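Local coordinates for protein putative glutaryl-CoA dehydrogenase (PDB 2EBA) that is a flavoprotein of the acyl-CoA dehydrogenase family, which binds flavin-adenine dinucleotide and assembles from four copies of the chain, at residues 21-26 with 255-260; 36-41 with 351-356. One frame throughout, in Å; residues are numbered along the deposited sequence.

Contact 1 (21-26 with 255-260); sequences AARRFL and ALEAVY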
ATOM      1  N   ALA A  21      30.989   0.192  21.598  1.00 20.03           N
ATOM      2  CA  ALA A  21      30.914   0.387  23.043  1.00 18.66           C
ATOM      3  C   ALA A  21      29.483   0.642  23.495  1.00 18.15           C
ATOM      4  O   ALA A  21      29.064   0.139  24.551  1.00 16.02           O
ATOM      5  CB  ALA A  21      31.769   1.578  23.424  1.00 18.17           C
ATOM      6  N   ALA A  22      28.737   1.438  22.728  1.00 18.08           N
ATOM      7  CA  ALA A  22      27.379   1.797  23.078  1.00 17.80           C
ATOM      8  C   ALA A  22      26.584   0.481  23.219  1.00 17.34           C
ATOM      9  O   ALA A  22      25.854   0.296  24.201  1.00 16.56           O
ATOM     10  CB  ALA A  22      26.762   2.624  21.978  1.00 15.30           C
ATOM     11  N   ARG A  23      26.711  -0.446  22.254  1.00 17.22           N
ATOM     12  CA  ARG A  23      25.981  -1.718  22.279  1.00 16.53           C
ATOM     13  C   ARG A  23      26.499  -2.542  23.485  1.00 16.47           C
ATOM     14  O   ARG A  23      25.687  -3.185  24.155  1.00 13.41           O
ATOM     15  CB  ARG A  23      26.230  -2.485  20.950  1.00 16.52           C
ATOM     16  CG  ARG A  23      25.620  -3.890  20.943  1.00 15.80           C
ATOM     17  CD  ARG A  23      25.350  -4.542  19.560  1.00 15.74           C
ATOM     18  NE  ARG A  23      24.701  -3.643  18.605  1.00 15.22           N
ATOM     19  CZ  ARG A  23      24.233  -4.005  17.406  1.00 13.71           C
ATOM     20  NH1 ARG A  23      24.324  -5.271  16.994  1.00 13.14           N
ATOM     21  NH2 ARG A  23      23.697  -3.094  16.601  1.00 12.26           N
ATOM     22  N   ARG A  24      27.793  -2.545  23.801  1.00 17.66           N
ATOM     23  CA  ARG A  24      28.249  -3.329  24.960  1.00 20.52           C
ATOM     24  C   ARG A  24      27.609  -2.788  26.244  1.00 19.52           C
ATOM     25  O   ARG A  24      27.085  -3.542  27.045  1.00 18.76           O
ATOM     26  CB  ARG A  24      29.771  -3.263  25.141  1.00 23.80           C
ATOM     27  CG  ARG A  24      30.450  -4.363  24.364  1.00 28.34           C
ATOM     28  CD  ARG A  24      31.891  -4.520  24.788  1.00 31.68           C
ATOM     29  NE  ARG A  24      32.786  -4.087  23.719  1.00 35.13           N
ATOM     30  CZ  ARG A  24      33.427  -2.925  23.698  1.00 35.64           C
ATOM     31  NH1 ARG A  24      33.270  -2.073  24.709  1.00 36.66           N
ATOM     32  NH2 ARG A  24      34.184  -2.599  22.658  1.00 34.79           N
ATOM     33  N   PHE A  25      27.653  -1.473  26.441  1.00 18.57           N
ATOM     34  CA  PHE A  25      27.055  -0.899  27.635  1.00 18.22           C
ATOM     35  C   PHE A  25      25.571  -1.210  27.745  1.00 17.87           C
ATOM     36  O   PHE A  25      25.147  -1.805  28.727  1.00 17.31           O
ATOM     37  CB  PHE A  25      27.330   0.590  27.644  1.00 17.40           C
ATOM     38  CG  PHE A  25      26.318   1.387  28.357  1.00 18.76           C
ATOM     39  CD1 PHE A  25      26.076   1.188  29.720  1.00 18.58           C
ATOM     40  CD2 PHE A  25      25.581   2.338  27.673  1.00 19.02           C
ATOM     41  CE1 PHE A  25      25.086   1.931  30.385  1.00 18.21           C
ATOM     42  CE2 PHE A  25      24.607   3.088  28.328  1.00 19.54           C
ATOM     43  CZ  PHE A  25      24.359   2.875  29.691  1.00 19.15           C
ATOM     44  N   LEU A  26      24.812  -0.863  26.715  1.00 17.50           N
ATOM     45  CA  LEU A  26      23.371  -1.083  26.727  1.00 18.33           C
ATOM     46  C   LEU A  26      22.889  -2.499  26.845  1.00 19.39           C
ATOM     47  O   LEU A  26      21.780  -2.769  27.339  1.00 19.30           O
ATOM     48  CB  LEU A  26      22.772  -0.519  25.466  1.00 17.60           C
ATOM     49  CG  LEU A  26      22.849   0.974  25.474  1.00 17.52           C
ATOM     50  CD1 LEU A  26      22.716   1.416  24.036  1.00 16.43           C
ATOM     51  CD2 LEU A  26      21.753   1.534  26.370  1.00 17.66           C
ATOM     52  N   ALA A 255      15.893   0.345  15.885  1.00 10.56           N
ATOM     53  CA  ALA A 255      14.731  -0.408  16.348  1.00 11.20           C
ATOM     54  C   ALA A 255      14.308  -1.358  15.218  1.00 11.77           C
ATOM     55  O   ALA A 255      13.705  -2.403  15.460  1.00 10.64           O
ATOM     56  CB  ALA A 255      13.578   0.549  16.705  1.00  7.85           C
ATOM     57  N   LEU A 256      14.634  -0.978  13.984  1.00 11.61           N
ATOM     58  CA  LEU A 256      14.305  -1.790  12.819  1.00 12.05           C
ATOM     59  C   LEU A 256      15.191  -3.028  12.832  1.00 11.93           C
ATOM     60  O   LEU A 256      14.734  -4.122  12.554  1.00 14.03           O
ATOM     61  CB  LEU A 256      14.522  -0.997  11.525  1.00 12.43           C
ATOM     62  CG  LEU A 256      13.738  -1.472  10.285  1.00 12.62           C
ATOM     63  CD1 LEU A 256      13.917  -0.506   9.126  1.00 11.93           C
ATOM     64  CD2 LEU A 256      14.208  -2.842   9.881  1.00 13.82           C
ATOM     65  N   GLU A 257      16.468  -2.859  13.150  1.00 13.05           N
ATOM     66  CA  GLU A 257      17.364  -4.010  13.237  1.00 11.69           C
ATOM     67  C   GLU A 257      16.870  -4.950  14.355  1.00  9.93           C
ATOM     68  O   GLU A 257      16.912  -6.174  14.229  1.00  7.32           O
ATOM     69  CB  GLU A 257      18.801  -3.553  13.541  1.00 12.75           C
ATOM     70  CG  GLU A 257      19.691  -4.663  14.104  1.00 13.12           C
ATOM     71  CD  GLU A 257      21.114  -4.226  14.370  1.00 14.34           C
ATOM     72  OE1 GLU A 257      21.778  -4.877  15.198  1.00 17.49           O
ATOM     73  OE2 GLU A 257      21.584  -3.249  13.749  1.00 14.91           O
ATOM     74  N   ALA A 258      16.386  -4.368  15.444  1.00  8.76           N
ATOM     75  CA  ALA A 258      15.901  -5.160  16.557  1.00 10.44           C
ATOM     76  C   ALA A 258      14.716  -6.054  16.186  1.00 10.66           C
ATOM     77  O   ALA A 258      14.740  -7.251  16.463  1.00 11.05           O
ATOM     78  CB  ALA A 258      15.528  -4.255  17.719  1.00  8.74           C
ATOM     79  N   VAL A 259      13.684  -5.491  15.565  1.00 11.10           N
ATOM     80  CA  VAL A 259      12.510  -6.292  15.204  1.00 13.24           C
ATOM     81  C   VAL A 259      12.782  -7.237  14.042  1.00 13.13           C
ATOM     82  O   VAL A 259      12.206  -8.322  13.956  1.00 12.51           O
ATOM     83  CB  VAL A 259      11.283  -5.406  14.843  1.00 12.57           C
ATOM     84  CG1 VAL A 259      10.941  -4.500  16.007  1.00 12.08           C
ATOM     85  CG2 VAL A 259      11.568  -4.592  13.586  1.00 14.71           C
ATOM     86  N   TYR A 260      13.662  -6.819  13.141  1.00 15.35           N
ATOM     87  CA  TYR A 260      14.006  -7.633  11.984  1.00 14.82           C
ATOM     88  C   TYR A 260      14.764  -8.862  12.451  1.00 15.22           C
ATOM     89  O   TYR A 260      14.410  -9.994  12.130  1.00 14.75           O
ATOM     90  CB  TYR A 260      14.871  -6.816  11.028  1.00 15.49           C
ATOM     91  CG  TYR A 260      15.618  -7.631   9.996  1.00 15.62           C
ATOM     92  CD1 TYR A 260      15.002  -8.056   8.811  1.00 15.15           C
ATOM     93  CD2 TYR A 260      16.962  -7.954  10.191  1.00 15.82           C
ATOM     94  CE1 TYR A 260      15.718  -8.785   7.842  1.00 12.76           C
ATOM     95  CE2 TYR A 260      17.683  -8.676   9.236  1.00 15.01           C
ATOM     96  CZ  TYR A 260      17.062  -9.085   8.070  1.00 14.16           C
ATOM     97  OH  TYR A 260      17.824  -9.781   7.154  1.00 14.06           O
TER
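Arg-23 and Glu-257 reach toward each other from two helices of the acyl-CoA dehydrogenase fold whose backbones stay well apart: Arg-23 CA and Ala-258 CA, the nearest such pair, are 12.1 Å from one another. Segment 21-26 belongs to helix 13-29 of the N-terminal helical region, segment 255-260 to the long helix 235-269 of the C-terminal one. With that much separation the helices do not pack directly here, and one salt bridge between long side chains spans the gap.

Both side chains leave with CG anti to the backbone N. Glu-257 then runs straight out, whereas Arg-23 bends at its third torsion (chi3 -46°) before its guanidinium meets the carboxylate. The two planes are turned 62° against each other and a single oxygen accepts both bonds, so this is not the flat, two-oxygen fork of a bidentate pair. Glu-257 OE1 stands well off the guanidinium plane, 3.1 Å from Arg-23 NH1 and 3.0 Å from Arg-23 NH2. Both hydrogen bonds are weak, the one from NH2 bent to 129°; charge attraction probably contributes more than direction.

Helix 72-85 supplies much of the rest of the polar cluster. Arg-23 NH2 also pairs with Glu-81, and Arg-84 NE adds a second cation to Glu-257 OE1. Tyr-80 OH and the backbone N of Leu-2 bond to the other carboxylate oxygen, which brings the start of the chain into the junction. That oxygen, Glu-257 OE2, is 3.6 Å from Arg-23 NH2.

Contact 2 (36-41 with 351-356); sequences DWWEEG and AIRHML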
ATOM      1  N   ASP A  36      10.715  -5.167  31.897  1.00 22.16           N
ATOM      2  CA  ASP A  36      10.181  -4.711  33.163  1.00 22.02           C
ATOM      3  C   ASP A  36       9.998  -3.199  33.245  1.00 20.00           C
ATOM      4  O   ASP A  36       8.935  -2.736  33.648  1.00 19.82           O
ATOM      5  CB  ASP A  36      11.079  -5.207  34.281  1.00 23.32           C
ATOM      6  CG  ASP A  36      11.280  -6.711  34.222  1.00 24.54           C
ATOM      7  OD1 ASP A  36      10.501  -7.381  33.501  1.00 27.15           O
ATOM      8  OD2 ASP A  36      12.197  -7.241  34.872  1.00 26.43           O
ATOM      9  N   TRP A  37      10.997  -2.419  32.874  1.00 18.69           N
ATOM     10  CA  TRP A  37      10.820  -0.982  32.971  1.00 17.53           C
ATOM     11  C   TRP A  37       9.683  -0.455  32.070  1.00 16.73           C
ATOM     12  O   TRP A  37       8.899   0.393  32.512  1.00 15.73           O
ATOM     13  CB  TRP A  37      12.123  -0.263  32.643  1.00 18.00           C
ATOM     14  CG  TRP A  37      13.271  -0.609  33.548  1.00 18.62           C
ATOM     15  CD1 TRP A  37      13.220  -1.044  34.860  1.00 16.92           C
ATOM     16  CD2 TRP A  37      14.663  -0.454  33.240  1.00 18.46           C
ATOM     17  NE1 TRP A  37      14.496  -1.160  35.371  1.00 16.70           N
ATOM     18  CE2 TRP A  37      15.399  -0.802  34.401  1.00 18.88           C
ATOM     19  CE3 TRP A  37      15.364  -0.047  32.093  1.00 19.19           C
ATOM     20  CZ2 TRP A  37      16.802  -0.761  34.442  1.00 19.97           C
ATOM     21  CZ3 TRP A  37      16.749  -0.007  32.136  1.00 18.93           C
ATOM     22  CH2 TRP A  37      17.453  -0.365  33.302  1.00 18.83           C
ATOM     23  N   TRP A  38       9.592  -0.942  30.826  1.00 16.13           N
ATOM     24  CA  TRP A  38       8.545  -0.511  29.896  1.00 15.77           C
ATOM     25  C   TRP A  38       7.211  -0.920  30.546  1.00 15.66           C
ATOM     26  O   TRP A  38       6.270  -0.118  30.653  1.00 13.99           O
ATOM     27  CB  TRP A  38       8.704  -1.223  28.554  1.00 15.68           C
ATOM     28  CG  TRP A  38       7.861  -0.666  27.482  1.00 15.96           C
ATOM     29  CD1 TRP A  38       8.170   0.378  26.652  1.00 15.10           C
ATOM     30  CD2 TRP A  38       6.508  -1.021  27.189  1.00 15.89           C
ATOM     31  NE1 TRP A  38       7.093   0.694  25.856  1.00 16.48           N
ATOM     32  CE2 TRP A  38       6.052  -0.149  26.168  1.00 16.39           C
ATOM     33  CE3 TRP A  38       5.622  -1.988  27.697  1.00 13.12           C
ATOM     34  CZ2 TRP A  38       4.759  -0.205  25.646  1.00 16.50           C
ATOM     35  CZ3 TRP A  38       4.338  -2.051  27.180  1.00 14.16           C
ATOM     36  CH2 TRP A  38       3.918  -1.160  26.161  1.00 14.94           C
ATOM     37  N   GLU A  39       7.175  -2.174  30.992  1.00 17.49           N
ATOM     38  CA  GLU A  39       6.013  -2.765  31.639  1.00 20.68           C
ATOM     39  C   GLU A  39       5.522  -1.939  32.830  1.00 20.07           C
ATOM     40  O   GLU A  39       4.339  -1.603  32.891  1.00 19.04           O
ATOM     41  CB  GLU A  39       6.382  -4.151  32.112  1.00 23.65           C
ATOM     42  CG  GLU A  39       5.395  -5.215  31.867  1.00 28.21           C
ATOM     43  CD  GLU A  39       6.000  -6.580  32.095  1.00 30.95           C
ATOM     44  OE1 GLU A  39       7.078  -6.840  31.479  1.00 36.52           O
ATOM     45  OE2 GLU A  39       5.402  -7.371  32.854  1.00 33.42           O
ATOM     46  N   GLU A  40       6.398  -1.634  33.794  1.00 21.00           N
ATOM     47  CA  GLU A  40       5.948  -0.844  34.937  1.00 21.57           C
ATOM     48  C   GLU A  40       5.943   0.645  34.609  1.00 20.39           C
ATOM     49  O   GLU A  40       5.679   1.478  35.460  1.00 20.66           O
ATOM     50  CB  GLU A  40       6.782  -1.145  36.191  1.00 22.34           C
ATOM     51  CG  GLU A  40       8.282  -1.170  36.004  1.00 25.51           C
ATOM     52  CD  GLU A  40       8.908  -2.332  36.749  1.00 26.53           C
ATOM     53  OE1 GLU A  40       8.429  -3.474  36.580  1.00 27.13           O
ATOM     54  OE2 GLU A  40       9.875  -2.115  37.500  1.00 28.81           O
ATOM     55  N   GLY A  41       6.223   0.965  33.357  1.00 20.12           N
ATOM     56  CA  GLY A  41       6.206   2.345  32.928  1.00 19.39           C
ATOM     57  C   GLY A  41       7.148   3.276  33.655  1.00 20.55           C
ATOM     58  O   GLY A  41       6.754   4.361  34.069  1.00 21.67           O
ATOM     59  N   ALA A 351       9.066  -7.007  19.737  1.00 19.68           N
ATOM     60  CA  ALA A 351       8.373  -6.565  18.530  1.00 19.29           C
ATOM     61  C   ALA A 351       7.244  -5.581  18.815  1.00 18.46           C
ATOM     62  O   ALA A 351       7.188  -4.496  18.228  1.00 16.99           O
ATOM     63  CB  ALA A 351       7.833  -7.776  17.758  1.00 19.36           C
ATOM     64  N   ILE A 352       6.359  -5.956  19.738  1.00 18.34           N
ATOM     65  CA  ILE A 352       5.221  -5.114  20.082  1.00 16.35           C
ATOM     66  C   ILE A 352       5.567  -3.902  20.945  1.00 13.75           C
ATOM     67  O   ILE A 352       4.848  -2.914  20.921  1.00 12.19           O
ATOM     68  CB  ILE A 352       4.102  -5.950  20.752  1.00 18.47           C
ATOM     69  CG1 ILE A 352       2.760  -5.236  20.580  1.00 18.86           C
ATOM     70  CG2 ILE A 352       4.407  -6.178  22.218  1.00 15.69           C
ATOM     71  CD1 ILE A 352       1.564  -6.119  20.843  1.00 20.40           C
ATOM     72  N   ARG A 353       6.656  -3.975  21.707  1.00 13.01           N
ATOM     73  CA  ARG A 353       7.090  -2.841  22.522  1.00 12.05           C
ATOM     74  C   ARG A 353       7.630  -1.769  21.566  1.00 10.84           C
ATOM     75  O   ARG A 353       7.327  -0.587  21.715  1.00  8.21           O
ATOM     76  CB  ARG A 353       8.171  -3.271  23.521  1.00 13.21           C
ATOM     77  CG  ARG A 353       8.785  -2.126  24.314  1.00 13.44           C
ATOM     78  CD  ARG A 353       9.711  -2.659  25.398  1.00 13.83           C
ATOM     79  NE  ARG A 353      10.726  -3.565  24.863  1.00 14.75           N
ATOM     80  CZ  ARG A 353      11.774  -3.177  24.141  1.00 12.70           C
ATOM     81  NH1 ARG A 353      11.951  -1.895  23.869  1.00 13.55           N
ATOM     82  NH2 ARG A 353      12.642  -4.068  23.689  1.00 10.98           N
ATOM     83  N   HIS A 354       8.424  -2.188  20.581  1.00 10.41           N
ATOM     84  CA  HIS A 354       8.938  -1.264  19.575  1.00 11.71           C
ATOM     85  C   HIS A 354       7.761  -0.756  18.710  1.00 11.46           C
ATOM     86  O   HIS A 354       7.692   0.430  18.360  1.00 10.46           O
ATOM     87  CB  HIS A 354       9.974  -1.964  18.678  1.00 11.02           C
ATOM     88  CG  HIS A 354      11.319  -2.145  19.319  1.00  9.59           C
ATOM     89  ND1 HIS A 354      12.149  -1.086  19.619  1.00  8.66           N
ATOM     90  CD2 HIS A 354      11.996  -3.260  19.672  1.00  8.42           C
ATOM     91  CE1 HIS A 354      13.279  -1.543  20.127  1.00  6.68           C
ATOM     92  NE2 HIS A 354      13.214  -2.861  20.168  1.00  6.74           N
ATOM     93  N   MET A 355       6.844  -1.654  18.371  1.00 11.71           N
ATOM     94  CA  MET A 355       5.664  -1.280  17.598  1.00 11.97           C
ATOM     95  C   MET A 355       4.938  -0.099  18.238  1.00 12.45           C
ATOM     96  O   MET A 355       4.666   0.907  17.584  1.00 12.04           O
ATOM     97  CB  MET A 355       4.713  -2.471  17.460  1.00 10.56           C
ATOM     98  CG  MET A 355       3.676  -2.313  16.359  1.00  7.48           C
ATOM     99  SD  MET A 355       2.278  -3.433  16.555  1.00  1.54           S
ATOM    100  CE  MET A 355       2.829  -4.836  15.586  1.00  1.54           C
ATOM    101  N   LEU A 356       4.630  -0.236  19.523  1.00 10.94           N
ATOM    102  CA  LEU A 356       3.955   0.819  20.288  1.00 12.34           C
ATOM    103  C   LEU A 356       4.796   2.085  20.419  1.00 12.17           C
ATOM    104  O   LEU A 356       4.313   3.187  20.167  1.00 12.71           O
ATOM    105  CB  LEU A 356       3.537   0.296  21.677  1.00 12.36           C
ATOM    106  CG  LEU A 356       2.289  -0.624  21.681  1.00 14.60           C
ATOM    107  CD1 LEU A 356       2.059  -1.248  23.045  1.00 10.95           C
ATOM    108  CD2 LEU A 356       1.060   0.177  21.267  1.00 11.00           C
TER
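Trp-38 and Arg-353 carry the closest backbone approach, 7.9 Å from CA to CA, between the end of helix 31-39 and the first turns of helix 351-361. A Schellman motif at Gly-41 ends the first helix, with Gly-41 N bonded to Trp-38 O at 2.9 Å.

The indole of Trp-38 lies against the aliphatic part of Arg-353. Arg-353 CG makes a CH-pi contact over one face, 3.5 Å from the centroid of the five-membered ring of Trp-38 and only 10° off its normal, while Arg-353 CD sits 3.4 Å from Trp-38 CG. At the far end of the indole, Leu-356 CD1 comes obliquely to within 3.6 Å of Trp-38 CH2. Met-205 of the third subunit packs on Trp-38 as well, so the ring is held at a subunit interface, about 10 Å from a bound FAD.

A bend at chi3 (54°) turns the guanidinium of Arg-353 away from the ring, their planes 62° apart, and Arg-353 NH1 reaches Asp-86 and the carbonyl of Val-85. The chemistry is thus divided along one side chain: its methylenes serve the aromatic face, and its buried charge is answered by Asp-86.

Overall arrangement
From the N terminus the chain passes through 21-26 on helix 13-29 and then 36-41 on the next helix, 31-39, runs through the rest of the N-terminal helices and the middle beta region, and reaches 255-260 and finally 351-356. Contact 1 closes at 255-260, the third of the four segments in order, and contact 2 at 351-356, the last, so the two loops cross. Both tie the N-terminal helices to the C-terminal ones. Their C-terminal halves also meet directly: His-354 packs against Ala-255, Ala-258 and Val-259, with Ala-255 CB 3.6 Å from His-354 ND1. Helix 72-85 and its end serve both, giving Glu-81 and Arg-84 to contact 1 and the Val-85 carbonyl, followed by Asp-86, to contact 2.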